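Long-range contacts in O-methyltransferase (Saccharopolyspora spinosa, PDB 4CE0), which probably transfers a methyl group from S-adenosyl-L-methionine to the 4'-hydroxyl of the spinosyn rhamnose, with magnesium bound at its active site: residues G74-F79 with I176-V181; G207-D212 with A244-S249; F79-V84 with V181-G186; N62-V67 with C90-A95. One frame throughout, in Å; residues are numbered along the deposited sequence.

Contact 1 (G74-F79 with I176-V181); sequences GVPGDF and IQELAV
Asp78 and Ala180 lock the tight part of this contact. The carbonyl O of Asp78 takes the N-H of Ala180 at 2.7 Å. The same oxygen receives a weak, longer bond from Val181 N at 3.4 Å. Asp78 N in turn donates to Glu178 O at 2.9 Å, almost straight at 173°. These bonds start the parallel pairing of two central strands of the Rossmann-like sheet. The register slips by one residue between Asp78 and Phe79, which makes a beta bulge. Inside, Ala180 CB sits at the edge of the Phe79 ring and also meets Val75 CG1 at 3.8 Å. Phe79 CD1 packs on Val181 CB at 3.8 Å, and Val70 of helix 56-73 covers this side. The Asp78 carboxylate itself is held firmly, OD1 by Thr106 N and OD2 by Trp108 NE1. The outer side is looser. There Glu178 is exposed, and its CG lies alongside Gly77 CA at 3.9 Å. A water joins Asp78 OD2, Gln177 N and Glu178 O.

Contact 2 (G207-D212 with A244-S249); sequences GFVIID and AYWRRS. With MG (magnesium ion), chain C.
The Phe208 ring carries the Arg247 side chain on one face. Arg247 CG stands over that face, 4.0 Å from the ring centroid, in a CH-pi contact. The arginine chain is extended from CG to NE, so it runs on across the ring until Phe208 CZ lies under one face of the guanidinium. CZ is 3.6 Å from Arg247 NE, and the two planes are 28° apart. The end of Arg247 is held by a salt bridge to Asp73 and a bond from NE to Gly206 O. At the edge of the Phe208 ring comes Tyr245 CD2, 3.9 Å from Phe208 CD2.

On the other side of the sheet, Val209 CB sits over the centre of the six-membered ring of Trp246 at 4.0 Å. Trp246 CG lies between its backbone N and carbonyl carbon (chi1 84°), which lays the indole across to the neighbouring strand, against Val209. Arg227 makes a cation-pi contact with the same indole.

Five backbone bonds zip the strands together. Val209 and Trp246 exchange a pair, each 2.9 Å, Val209 N to Trp246 O and Trp246 N to Val209 O. Ile211 N to Ala244 O is 2.7 Å. Beyond the pairing, Asp212 OD2 binds magnesium at 2.0 Å, with Asp185 and Asp213. Antiparallel strand 244-247 next to 207-211 belongs to the 3-2-1-4-5-7-6 sheet order of Rossmann-like class I methyltransferases.

Contact 3 (F79-V84 with V181-G186); sequences FAETGV and VLRLDG. With MG (magnesium ion), chain C; SAH (S-adenosyl-L-homocysteine), chain B.
Charged groups meet first between Glu81 and Arg183. The two side chains run side by side, both with CG anti to the backbone N (chi1 -171° and -170°), and leave the same face of the sheet. Arg183 NH1 donates to Glu81 OE2 at 2.9 Å in a salt bridge, with the carboxylate at the guanidinium edge and the planes 67° apart. The same NH1 bridges to Asp185 OD2 at 3.0 Å, from above that carboxylate. One nitrogen thus ties two acids, Glu81 OE2 lying 3.8 Å from Asp185 OD2. The salt bridge of Arg183 NH2 to Asp212 OD1 is modelled too short to trust in detail.

Ligands come second. Asp185 OD1 binds magnesium at 2.0 Å. The carboxylate O of S-adenosyl-L-homocysteine lies 2.8 Å from Glu81 OE2.

Backbone bonds make the third group. Arg183 N gives to Ala80 O at 2.8 Å. Thr82 N to Arg183 O and Asp185 N to Thr82 O continue the parallel ladder.

On the other face, Leu184 CG lies 3.7 Å from the hydroxyl Thr82 OG1, which is hydrogen-bonded to Ser195.

Strand 107-111 pairs with 79-84, and strand 207-211 with 181-184. Helices 56-73 and 88-100 cover the Glu81 side, helix 189-199 the Thr82 side.

Contact 4 (N62-V67 with C90-A95); sequences NLQHCV and CIFMRA
Leu63 packs against Met93 across this helix pair. Leu63 CD2 reaches Met93 CG at 3.8 Å, and the two side chains cross at about a right angle. Leu63 CD1 also lies 3.9 Å from Met93 SD, where the methionine chain bends at chi3 (-80°). Phe92 presents the edge of its ring to the other helix. Its CE2 comes to Gln64 CB at 3.6 Å, and its CZ to Gln64 OE1 at 3.6 Å. The amide of Gln64 is tilted 52° to the ring. Leu63 CG touches Phe92 CD2 at 4.2 Å. Val67 CG2 adds a looser touch on Met93 CG at 4.3 Å.

A second shell fixes these groups. The Gln64 amide is held at both ends: NE2 bonds to Glu68 OE2, and OE1 accepts from Lys13 NZ. Lys13 and Leu16 of helix 6-16 also pack on Phe92. On the sheet side, Phe79 touches both Val67 and Met93.

The short helix segments are 10.2 Å apart and cross at -38°; mainly side chains bridge the spacing, though the Phe92 edge also reaches Gln64 CA. Helices 56-73 and 88-100 flank strand 78-82 in the chain and lie on one face of the sheet, as in a Rossmann-like fold.

Contacts 1, 2 and 3 belong to one sheet, and contact 4 joins helices lying on it. Contacts 1 and 3 follow the same strand pair, sharing Phe79 and Val181. Contact 1 is at the far end: the Val181 side chain is about 12 Å from the bound S-adenosyl-L-homocysteine. Contact 3 opens into the active site. Contact 2 sits one strand over, with Phe208 O 2.8 Å from Leu182 N, and its Asp212 shares the magnesium with Asp185 of contact 3. Contact 4 lies over one face of the sheet, with Phe208 CD2 3.5 Å from Cys66 SG. Its Leu63 side chain is about 7 Å from the ligand.

Contact 1 (G74-F79 with I176-V181)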
loop_
_atom_site.group_PDB
_atom_site.type_symbol
_atom_site.label_atom_id
_atom_site.label_comp_id
_atom_site.label_asym_id
_atom_site.label_seq_id
_atom_site.Cartn_x
_atom_site.Cartn_y
_atom_site.Cartn_z
ATOM N N GLY A 74 15.834 -11.215 20.042
ATOM C CA GLY A 74 15.291 -12.437 20.610
ATOM C C GLY A 74 14.382 -12.248 21.819
ATOM O O GLY A 74 14.148 -13.193 22.581
ATOM N N VAL A 75 13.824 -11.054 21.990
ATOM C CA VAL A 75 12.893 -10.834 23.105
ATOM C C VAL A 75 11.662 -11.706 22.905
ATOM O O VAL A 75 10.986 -11.587 21.900
ATOM C CB VAL A 75 12.451 -9.369 23.199
ATOM C CG1 VAL A 75 11.578 -9.139 24.432
ATOM C CG2 VAL A 75 13.665 -8.467 23.206
ATOM N N PRO A 76 11.368 -12.598 23.860
ATOM C CA PRO A 76 10.178 -13.405 23.599
ATOM C C PRO A 76 8.869 -12.683 23.910
ATOM O O PRO A 76 8.789 -11.769 24.746
ATOM C CB PRO A 76 10.382 -14.622 24.515
ATOM C CG PRO A 76 11.217 -14.139 25.620
ATOM C CD PRO A 76 12.073 -13.008 25.088
ATOM N N GLY A 77 7.823 -13.099 23.206
ATOM C CA GLY A 77 6.474 -12.714 23.581
ATOM C C GLY A 77 5.650 -12.182 22.440
ATOM O O GLY A 77 6.142 -12.034 21.331
ATOM N N ASP A 78 4.375 -11.951 22.731
ATOM C CA ASP A 78 3.418 -11.482 21.763
ATOM C C ASP A 78 3.449 -9.974 21.754
ATOM O O ASP A 78 4.235 -9.323 22.499
ATOM C CB ASP A 78 2.012 -11.961 22.136
ATOM C CG ASP A 78 1.841 -13.449 21.981
ATOM O OD1 ASP A 78 2.581 -14.064 21.182
ATOM O OD2 ASP A 78 0.960 -14.007 22.682
ATOM N N PHE A 79 2.588 -9.404 20.927
ATOM C CA PHE A 79 2.485 -7.954 20.853
ATOM C C PHE A 79 1.075 -7.657 21.242
ATOM O O PHE A 79 0.188 -8.437 20.944
ATOM C CB PHE A 79 2.721 -7.444 19.422
ATOM C CG PHE A 79 4.066 -7.786 18.851
ATOM C CD1 PHE A 79 5.136 -8.110 19.660
ATOM C CD2 PHE A 79 4.267 -7.731 17.489
ATOM C CE1 PHE A 79 6.401 -8.403 19.103
ATOM C CE2 PHE A 79 5.511 -8.027 16.932
ATOM C CZ PHE A 79 6.578 -8.368 17.750
ATOM N N ILE A 176 -3.314 -13.708 27.770
ATOM C CA ILE A 176 -1.977 -13.345 27.300
ATOM C C ILE A 176 -0.949 -13.851 28.312
ATOM O O ILE A 176 -1.092 -13.626 29.510
ATOM C CB ILE A 176 -1.883 -11.810 27.144
ATOM C CG1 ILE A 176 -2.846 -11.321 26.042
ATOM C CG2 ILE A 176 -0.470 -11.385 26.848
ATOM C CD1 ILE A 176 -3.072 -9.831 26.042
ATOM N N GLN A 177 0.092 -14.529 27.849
ATOM C CA GLN A 177 1.104 -15.081 28.769
ATOM C C GLN A 177 2.331 -14.191 28.875
ATOM O O GLN A 177 2.827 -13.905 29.967
ATOM C CB GLN A 177 1.552 -16.474 28.313
ATOM C CG GLN A 177 0.865 -17.618 29.009
ATOM C CD GLN A 177 -0.608 -17.657 28.715
ATOM O OE1 GLN A 177 -1.344 -16.722 29.030
ATOM N NE2 GLN A 177 -1.054 -18.740 28.096
ATOM N N GLU A 178 2.850 -13.778 27.729
ATOM C CA GLU A 178 3.955 -12.829 27.719
ATOM C C GLU A 178 3.928 -11.896 26.520
ATOM O O GLU A 178 3.352 -12.199 25.482
ATOM C CB GLU A 178 5.312 -13.540 27.849
ATOM C CG GLU A 178 5.606 -14.597 26.825
ATOM C CD GLU A 178 6.878 -15.381 27.127
ATOM O OE1 GLU A 178 7.631 -14.984 28.029
ATOM O OE2 GLU A 178 7.139 -16.390 26.448
ATOM N N LEU A 179 4.556 -10.750 26.702
ATOM C CA LEU A 179 4.537 -9.703 25.716
ATOM C C LEU A 179 5.955 -9.259 25.515
ATOM O O LEU A 179 6.715 -9.129 26.474
ATOM C CB LEU A 179 3.689 -8.514 26.207
ATOM C CG LEU A 179 2.166 -8.722 26.295
ATOM C CD1 LEU A 179 1.461 -7.555 27.002
ATOM C CD2 LEU A 179 1.585 -8.915 24.922
ATOM N N ALA A 180 6.294 -8.995 24.261
ATOM C CA ALA A 180 7.547 -8.345 23.930
ATOM C C ALA A 180 7.315 -6.873 23.637
ATOM O O ALA A 180 8.236 -6.056 23.747
ATOM C CB ALA A 180 8.172 -9.019 22.720
ATOM N N VAL A 181 6.104 -6.535 23.204
ATOM C CA VAL A 181 5.748 -5.138 22.950
ATOM C C VAL A 181 4.352 -4.858 23.495
ATOM O O VAL A 181 3.431 -5.604 23.273
ATOM C CB VAL A 181 5.803 -4.784 21.416
ATOM C CG1 VAL A 181 5.240 -3.390 21.130
ATOM C CG2 VAL A 181 7.189 -4.946 20.863
HETATM O O HOH W 1 1.370 -14.805 25.311
#

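Contact 2 (G207-D212 with A244-S249)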
loop_
_atom_site.group_PDB
_atom_site.type_symbol
_atom_site.label_atom_id
_atom_site.label_comp_id
_atom_site.label_asym_id
_atom_site.label_seq_id
_atom_site.Cartn_x
_atom_site.Cartn_y
_atom_site.Cartn_z
ATOM N N GLY A 207 11.730 -5.876 26.533
ATOM C CA GLY A 207 10.492 -5.574 25.811
ATOM C C GLY A 207 10.194 -4.086 25.901
ATOM O O GLY A 207 10.811 -3.384 26.707
ATOM N N PHE A 208 9.238 -3.613 25.110
ATOM C CA PHE A 208 8.942 -2.186 25.022
ATOM C C PHE A 208 7.554 -1.854 25.516
ATOM O O PHE A 208 6.557 -2.547 25.201
ATOM C CB PHE A 208 9.040 -1.709 23.566
ATOM C CG PHE A 208 10.439 -1.650 23.031
ATOM C CD1 PHE A 208 11.005 -2.758 22.412
ATOM C CD2 PHE A 208 11.187 -0.464 23.122
ATOM C CE1 PHE A 208 12.297 -2.712 21.922
ATOM C CE2 PHE A 208 12.472 -0.410 22.626
ATOM C CZ PHE A 208 13.035 -1.530 22.019
ATOM N N VAL A 209 7.486 -0.764 26.271
ATOM C CA VAL A 209 6.217 -0.098 26.521
ATOM C C VAL A 209 6.188 1.181 25.705
ATOM O O VAL A 209 7.092 2.034 25.821
ATOM C CB VAL A 209 5.999 0.292 27.995
ATOM C CG1 VAL A 209 4.592 0.832 28.138
ATOM C CG2 VAL A 209 6.181 -0.868 28.874
ATOM N N ILE A 210 5.141 1.298 24.889
ATOM C CA ILE A 210 4.899 2.455 24.067
ATOM C C ILE A 210 3.648 3.189 24.564
ATOM O O ILE A 210 2.574 2.609 24.726
ATOM C CB ILE A 210 4.750 2.043 22.605
ATOM C CG1 ILE A 210 6.058 1.448 22.079
ATOM C CG2 ILE A 210 4.379 3.237 21.746
ATOM C CD1 ILE A 210 5.914 0.810 20.743
ATOM N N ILE A 211 3.801 4.473 24.838
ATOM C CA ILE A 211 2.697 5.287 25.371
ATOM C C ILE A 211 2.317 6.296 24.281
ATOM O O ILE A 211 3.037 7.259 24.044
ATOM C CB ILE A 211 3.097 6.045 26.624
ATOM C CG1 ILE A 211 3.774 5.132 27.650
ATOM C CG2 ILE A 211 1.876 6.725 27.232
ATOM C CD1 ILE A 211 2.843 4.135 28.318
ATOM N N ASP A 212 1.185 6.097 23.621
ATOM C CA ASP A 212 0.954 6.851 22.415
ATOM C C ASP A 212 0.704 8.333 22.712
ATOM O O ASP A 212 1.020 9.171 21.886
ATOM C CB ASP A 212 -0.216 6.263 21.604
ATOM C CG ASP A 212 -0.342 6.902 20.230
ATOM O OD1 ASP A 212 0.488 6.574 19.353
ATOM O OD2 ASP A 212 -1.244 7.749 20.021
ATOM N N ALA A 244 5.596 8.517 23.726
ATOM C CA ALA A 244 6.841 8.258 24.395
ATOM C C ALA A 244 6.931 6.780 24.631
ATOM O O ALA A 244 5.930 6.084 24.558
ATOM C CB ALA A 244 6.884 9.023 25.722
ATOM N N TYR A 245 8.128 6.287 24.943
ATOM C CA TYR A 245 8.248 4.874 25.222
ATOM C C TYR A 245 9.430 4.609 26.124
ATOM O O TYR A 245 10.302 5.482 26.339
ATOM C CB TYR A 245 8.410 4.103 23.907
ATOM C CG TYR A 245 9.747 4.285 23.251
ATOM C CD1 TYR A 245 10.010 5.403 22.444
ATOM C CD2 TYR A 245 10.760 3.359 23.440
ATOM C CE1 TYR A 245 11.246 5.577 21.816
ATOM C CE2 TYR A 245 12.010 3.522 22.829
ATOM C CZ TYR A 245 12.247 4.628 22.018
ATOM O OH TYR A 245 13.480 4.768 21.415
ATOM N N TRP A 246 9.454 3.406 26.669
ATOM C CA TRP A 246 10.660 2.946 27.322
ATOM C C TRP A 246 10.834 1.482 27.097
ATOM O O TRP A 246 9.894 0.767 26.690
ATOM C CB TRP A 246 10.675 3.319 28.810
ATOM C CG TRP A 246 9.958 2.403 29.785
ATOM C CD1 TRP A 246 10.459 1.279 30.377
ATOM C CD2 TRP A 246 8.632 2.581 30.317
ATOM N NE1 TRP A 246 9.520 0.737 31.233
ATOM C CE2 TRP A 246 8.398 1.523 31.217
ATOM C CE3 TRP A 246 7.628 3.531 30.113
ATOM C CZ2 TRP A 246 7.196 1.388 31.912
ATOM C CZ3 TRP A 246 6.443 3.399 30.809
ATOM C CH2 TRP A 246 6.240 2.340 31.705
ATOM N N ARG A 247 12.061 1.041 27.340
ATOM C CA ARG A 247 12.421 -0.371 27.210
ATOM C C ARG A 247 12.687 -0.991 28.577
ATOM O O ARG A 247 13.475 -0.486 29.362
ATOM C CB ARG A 247 13.664 -0.503 26.325
ATOM C CG ARG A 247 13.918 -1.946 25.860
ATOM C CD ARG A 247 15.101 -2.084 24.917
ATOM N NE ARG A 247 15.075 -3.400 24.275
ATOM C CZ ARG A 247 15.799 -3.753 23.215
ATOM N NH1 ARG A 247 16.599 -2.887 22.623
ATOM N NH2 ARG A 247 15.686 -4.973 22.711
ATOM N N ARG A 248 12.049 -2.109 28.867
ATOM C CA ARG A 248 12.335 -2.818 30.108
ATOM C C ARG A 248 13.769 -3.395 30.148
ATOM O O ARG A 248 14.310 -3.862 29.136
ATOM C CB ARG A 248 11.287 -3.901 30.329
ATOM C CG ARG A 248 11.292 -4.486 31.713
ATOM C CD ARG A 248 10.081 -5.328 31.927
ATOM N NE ARG A 248 9.968 -5.686 33.323
ATOM C CZ ARG A 248 8.897 -6.238 33.858
ATOM N NH1 ARG A 248 7.847 -6.502 33.100
ATOM N NH2 ARG A 248 8.881 -6.517 35.155
ATOM N N SER A 249 14.374 -3.332 31.338
ATOM C CA SER A 249 15.762 -3.768 31.597
ATOM C C SER A 249 16.142 -5.169 31.093
ATOM O O SER A 249 15.337 -6.110 31.144
ATOM C CB SER A 249 16.023 -3.724 33.111
ATOM O OG SER A 249 15.223 -4.695 33.778
HETATM MG MG MG C . -3.065 8.015 20.775
HETATM O O HOH W 2 -3.932 7.763 18.800
HETATM O O HOH W 3 -3.147 10.114 19.894
HETATM O O HOH W 4 -5.040 8.578 21.129
#

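Contact 3 (F79-V84 with V181-G186)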
loop_
_atom_site.group_PDB
_atom_site.type_symbol
_atom_site.label_atom_id
_atom_site.label_comp_id
_atom_site.label_asym_id
_atom_site.label_seq_id
_atom_site.Cartn_x
_atom_site.Cartn_y
_atom_site.Cartn_z
ATOM N N PHE A 79 2.588 -9.404 20.927
ATOM C CA PHE A 79 2.485 -7.954 20.853
ATOM C C PHE A 79 1.075 -7.657 21.242
ATOM O O PHE A 79 0.188 -8.437 20.944
ATOM C CB PHE A 79 2.721 -7.444 19.422
ATOM C CG PHE A 79 4.066 -7.786 18.851
ATOM C CD1 PHE A 79 5.136 -8.110 19.660
ATOM C CD2 PHE A 79 4.267 -7.731 17.489
ATOM C CE1 PHE A 79 6.401 -8.403 19.103
ATOM C CE2 PHE A 79 5.511 -8.027 16.932
ATOM C CZ PHE A 79 6.578 -8.368 17.750
ATOM N N ALA A 80 0.842 -6.524 21.872
ATOM C CA ALA A 80 -0.497 -6.167 22.242
ATOM C C ALA A 80 -0.701 -4.681 22.130
ATOM O O ALA A 80 0.179 -3.922 22.549
ATOM C CB ALA A 80 -0.783 -6.642 23.689
ATOM N N GLU A 81 -1.857 -4.267 21.602
ATOM C CA GLU A 81 -2.265 -2.860 21.681
ATOM C C GLU A 81 -3.603 -2.710 22.387
ATOM O O GLU A 81 -4.610 -3.332 22.019
ATOM C CB GLU A 81 -2.296 -2.135 20.321
ATOM C CG GLU A 81 -2.526 -0.576 20.481
ATOM C CD GLU A 81 -2.798 0.151 19.190
ATOM O OE1 GLU A 81 -3.549 -0.414 18.348
ATOM O OE2 GLU A 81 -2.276 1.292 19.014
ATOM N N THR A 82 -3.589 -1.874 23.420
ATOM C CA THR A 82 -4.779 -1.551 24.174
ATOM C C THR A 82 -5.239 -0.214 23.686
ATOM O O THR A 82 -4.713 0.846 24.089
ATOM C CB THR A 82 -4.574 -1.589 25.726
ATOM O OG1 THR A 82 -3.513 -0.714 26.155
ATOM C CG2 THR A 82 -4.252 -2.986 26.162
ATOM N N GLY A 83 -6.235 -0.283 22.816
ATOM C CA GLY A 83 -6.786 0.879 22.128
ATOM C C GLY A 83 -6.368 0.844 20.661
ATOM O O GLY A 83 -5.254 1.271 20.320
ATOM N N VAL A 84 -7.260 0.326 19.812
ATOM C CA VAL A 84 -6.938 0.001 18.419
ATOM C C VAL A 84 -7.708 0.797 17.365
ATOM O O VAL A 84 -7.242 0.912 16.232
ATOM C CB VAL A 84 -7.101 -1.521 18.157
ATOM C CG1 VAL A 84 -6.512 -2.287 19.299
ATOM C CG2 VAL A 84 -8.589 -1.943 17.909
ATOM N N VAL A 181 6.104 -6.535 23.204
ATOM C CA VAL A 181 5.748 -5.138 22.950
ATOM C C VAL A 181 4.352 -4.858 23.495
ATOM O O VAL A 181 3.431 -5.604 23.273
ATOM C CB VAL A 181 5.803 -4.784 21.416
ATOM C CG1 VAL A 181 5.240 -3.390 21.130
ATOM C CG2 VAL A 181 7.189 -4.946 20.863
ATOM N N LEU A 182 4.204 -3.753 24.201
ATOM C CA LEU A 182 2.926 -3.384 24.799
ATOM C C LEU A 182 2.672 -1.955 24.398
ATOM O O LEU A 182 3.412 -1.049 24.806
ATOM C CB LEU A 182 2.982 -3.535 26.340
ATOM C CG LEU A 182 1.823 -2.917 27.141
ATOM C CD1 LEU A 182 0.495 -3.566 26.726
ATOM C CD2 LEU A 182 2.050 -3.024 28.674
ATOM N N ARG A 183 1.668 -1.753 23.545
ATOM C CA ARG A 183 1.335 -0.420 23.050
ATOM C C ARG A 183 0.042 0.074 23.703
ATOM O O ARG A 183 -0.975 -0.606 23.659
ATOM C CB ARG A 183 1.240 -0.401 21.528
ATOM C CG ARG A 183 1.128 1.002 20.951
ATOM C CD ARG A 183 1.159 1.046 19.407
ATOM N NE ARG A 183 1.670 2.359 19.109
ATOM C CZ ARG A 183 0.946 3.469 19.081
ATOM N NH1 ARG A 183 -0.385 3.425 19.178
ATOM N NH2 ARG A 183 1.577 4.619 18.900
ATOM N N LEU A 184 0.118 1.231 24.365
ATOM C CA LEU A 184 -1.036 1.820 25.075
ATOM C C LEU A 184 -1.531 3.007 24.285
ATOM O O LEU A 184 -0.783 3.966 24.022
ATOM C CB LEU A 184 -0.674 2.265 26.471
ATOM C CG LEU A 184 -0.717 1.237 27.590
ATOM C CD1 LEU A 184 0.251 0.114 27.356
ATOM C CD2 LEU A 184 -0.396 1.946 28.874
ATOM N N ASP A 185 -2.773 2.925 23.858
ATOM C CA ASP A 185 -3.360 4.006 23.103
ATOM C C ASP A 185 -4.811 4.124 23.502
ATOM O O ASP A 185 -5.688 4.250 22.665
ATOM C CB ASP A 185 -3.193 3.770 21.595
ATOM C CG ASP A 185 -3.251 5.063 20.785
ATOM O OD1 ASP A 185 -3.596 6.130 21.377
ATOM O OD2 ASP A 185 -2.940 5.017 19.557
ATOM N N GLY A 186 -5.056 4.004 24.799
ATOM C CA GLY A 186 -6.286 4.488 25.405
ATOM C C GLY A 186 -5.892 5.815 26.022
ATOM O O GLY A 186 -4.869 5.918 26.699
HETATM MG MG MG C . -3.065 8.015 20.775
HETATM N N SAH B . -5.533 4.796 15.561
HETATM C CA SAH B . -5.320 4.660 17.011
HETATM C CB SAH B . -6.536 4.332 17.842
HETATM C CG SAH B . -6.646 4.375 19.365
HETATM S SD SAH B . -8.145 5.359 19.667
HETATM C C SAH B . -4.420 3.491 16.970
HETATM O O SAH B . -4.276 2.908 18.032
HETATM O OXT SAH B . -3.941 3.351 15.684
HETATM C "C5'" SAH B . -8.610 4.832 21.354
HETATM C "C4'" SAH B . -9.200 3.416 21.436
HETATM O "O4'" SAH B . -9.180 2.945 22.766
HETATM C "C3'" SAH B . -10.664 3.311 20.996
HETATM O "O3'" SAH B . -10.726 2.357 19.957
HETATM C "C2'" SAH B . -11.476 2.890 22.228
HETATM O "O2'" SAH B . -12.621 2.033 22.030
HETATM C "C1'" SAH B . -10.383 2.249 23.088
HETATM N N9 SAH B . -10.564 2.308 24.558
HETATM C C8 SAH B . -10.261 3.389 25.359
HETATM N N7 SAH B . -10.499 3.038 26.630
HETATM C C5 SAH B . -10.907 1.751 26.667
HETATM C C6 SAH B . -11.287 0.890 27.699
HETATM N N6 SAH B . -11.277 1.289 28.969
HETATM N N1 SAH B . -11.687 -0.393 27.407
HETATM C C2 SAH B . -11.697 -0.863 26.110
HETATM N N3 SAH B . -11.350 0.007 25.102
HETATM C C4 SAH B . -10.926 1.274 25.366
HETATM O O HOH W 5 -4.471 1.755 26.989
HETATM O O HOH W 2 -3.932 7.763 18.800
HETATM O O HOH W 3 -3.147 10.114 19.894
HETATM O O HOH W 4 -5.040 8.578 21.129
#

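Contact 4 (N62-V67 with C90-A95)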
loop_
_atom_site.group_PDB
_atom_site.type_symbol
_atom_site.label_atom_id
_atom_site.label_comp_id
_atom_site.label_asym_id
_atom_site.label_seq_id
_atom_site.Cartn_x
_atom_site.Cartn_y
_atom_site.Cartn_z
ATOM N N ASN A 62 8.268 4.500 14.940
ATOM C CA ASN A 62 8.694 4.053 16.261
ATOM C C ASN A 62 8.247 2.615 16.479
ATOM O O ASN A 62 8.999 1.749 17.003
ATOM C CB ASN A 62 8.135 4.982 17.342
ATOM C CG ASN A 62 8.222 4.372 18.733
ATOM O OD1 ASN A 62 7.256 3.778 19.221
ATOM N ND2 ASN A 62 9.385 4.472 19.347
ATOM N N LEU A 63 7.023 2.320 16.058
ATOM C CA LEU A 63 6.473 0.973 16.294
ATOM C C LEU A 63 7.326 -0.053 15.549
ATOM O O LEU A 63 7.661 -1.109 16.081
ATOM C CB LEU A 63 5.016 0.925 15.861
ATOM C CG LEU A 63 4.207 -0.346 16.133
ATOM C CD1 LEU A 63 4.403 -0.838 17.523
ATOM C CD2 LEU A 63 2.708 -0.070 15.896
ATOM N N GLN A 64 7.743 0.294 14.341
ATOM C CA GLN A 64 8.571 -0.603 13.536
ATOM C C GLN A 64 9.947 -0.820 14.208
ATOM O O GLN A 64 10.445 -1.931 14.226
ATOM C CB GLN A 64 8.793 -0.027 12.144
ATOM C CG GLN A 64 9.666 -0.946 11.247
ATOM C CD GLN A 64 9.713 -0.488 9.802
ATOM O OE1 GLN A 64 8.937 0.368 9.389
ATOM N NE2 GLN A 64 10.653 -1.047 9.028
ATOM N N HIS A 65 10.558 0.255 14.703
ATOM C CA HIS A 65 11.865 0.198 15.398
ATOM C C HIS A 65 11.779 -0.756 16.570
ATOM O O HIS A 65 12.618 -1.648 16.724
ATOM C CB HIS A 65 12.263 1.595 15.920
ATOM C CG HIS A 65 13.489 1.598 16.791
ATOM N ND1 HIS A 65 13.439 1.391 18.154
ATOM C CD2 HIS A 65 14.793 1.782 16.482
ATOM C CE1 HIS A 65 14.664 1.443 18.648
ATOM N NE2 HIS A 65 15.504 1.687 17.658
ATOM N N CYS A 66 10.725 -0.612 17.381
ATOM C CA CYS A 66 10.541 -1.488 18.549
ATOM C C CYS A 66 10.302 -2.971 18.189
ATOM O O CYS A 66 10.883 -3.877 18.774
ATOM C CB CYS A 66 9.389 -0.982 19.432
ATOM S SG CYS A 66 9.707 0.655 20.186
ATOM N N VAL A 67 9.396 -3.219 17.259
ATOM C CA VAL A 67 9.081 -4.574 16.866
ATOM C C VAL A 67 10.348 -5.191 16.269
ATOM O O VAL A 67 10.650 -6.347 16.570
ATOM C CB VAL A 67 7.931 -4.592 15.813
ATOM C CG1 VAL A 67 7.742 -6.010 15.194
ATOM C CG2 VAL A 67 6.638 -4.034 16.436
ATOM N N CYS A 90 -2.209 -2.176 14.904
ATOM C CA CYS A 90 -2.153 -3.617 15.031
ATOM C C CYS A 90 -1.936 -4.309 13.706
ATOM O O CYS A 90 -1.204 -5.305 13.626
ATOM C CB CYS A 90 -3.455 -4.113 15.637
ATOM S SG CYS A 90 -3.602 -3.723 17.402
ATOM N N ILE A 91 -2.593 -3.819 12.666
ATOM C CA ILE A 91 -2.306 -4.325 11.309
ATOM C C ILE A 91 -0.812 -4.202 11.007
ATOM O O ILE A 91 -0.178 -5.151 10.510
ATOM C CB ILE A 91 -3.137 -3.601 10.254
ATOM C CG1 ILE A 91 -4.611 -3.969 10.420
ATOM C CG2 ILE A 91 -2.734 -3.991 8.831
ATOM C CD1 ILE A 91 -5.540 -3.033 9.731
ATOM N N PHE A 92 -0.242 -3.048 11.339
ATOM C CA PHE A 92 1.169 -2.839 11.100
ATOM C C PHE A 92 2.053 -3.826 11.844
ATOM O O PHE A 92 2.938 -4.410 11.247
ATOM C CB PHE A 92 1.600 -1.417 11.446
ATOM C CG PHE A 92 3.005 -1.134 11.067
ATOM C CD1 PHE A 92 3.350 -1.004 9.715
ATOM C CD2 PHE A 92 3.997 -1.038 12.038
ATOM C CE1 PHE A 92 4.655 -0.751 9.352
ATOM C CE2 PHE A 92 5.305 -0.792 11.691
ATOM C CZ PHE A 92 5.638 -0.635 10.332
ATOM N N MET A 93 1.788 -4.059 13.130
ATOM C CA MET A 93 2.605 -5.026 13.865
ATOM C C MET A 93 2.497 -6.404 13.214
ATOM O O MET A 93 3.481 -7.134 13.092
ATOM C CB MET A 93 2.179 -5.106 15.335
ATOM C CG MET A 93 2.344 -3.832 16.065
ATOM S SD MET A 93 2.155 -4.019 17.844
ATOM C CE MET A 93 0.399 -4.046 17.934
ATOM N N ARG A 94 1.306 -6.762 12.793
ATOM C CA ARG A 94 1.124 -8.066 12.140
ATOM C C ARG A 94 1.905 -8.088 10.828
ATOM O O ARG A 94 2.470 -9.118 10.425
ATOM C CB ARG A 94 -0.347 -8.354 11.892
ATOM C CG ARG A 94 -0.643 -9.624 11.022
ATOM C CD ARG A 94 -0.263 -10.931 11.672
ATOM N NE ARG A 94 -0.296 -12.077 10.745
ATOM C CZ ARG A 94 0.765 -12.552 10.085
ATOM N NH1 ARG A 94 1.960 -11.973 10.184
ATOM N NH2 ARG A 94 0.634 -13.602 9.299
ATOM N N ALA A 95 1.976 -6.936 10.180
ATOM C CA ALA A 95 2.672 -6.877 8.881
ATOM C C ALA A 95 4.190 -6.976 9.079
ATOM O O ALA A 95 4.889 -7.561 8.254
ATOM C CB ALA A 95 2.301 -5.633 8.135
#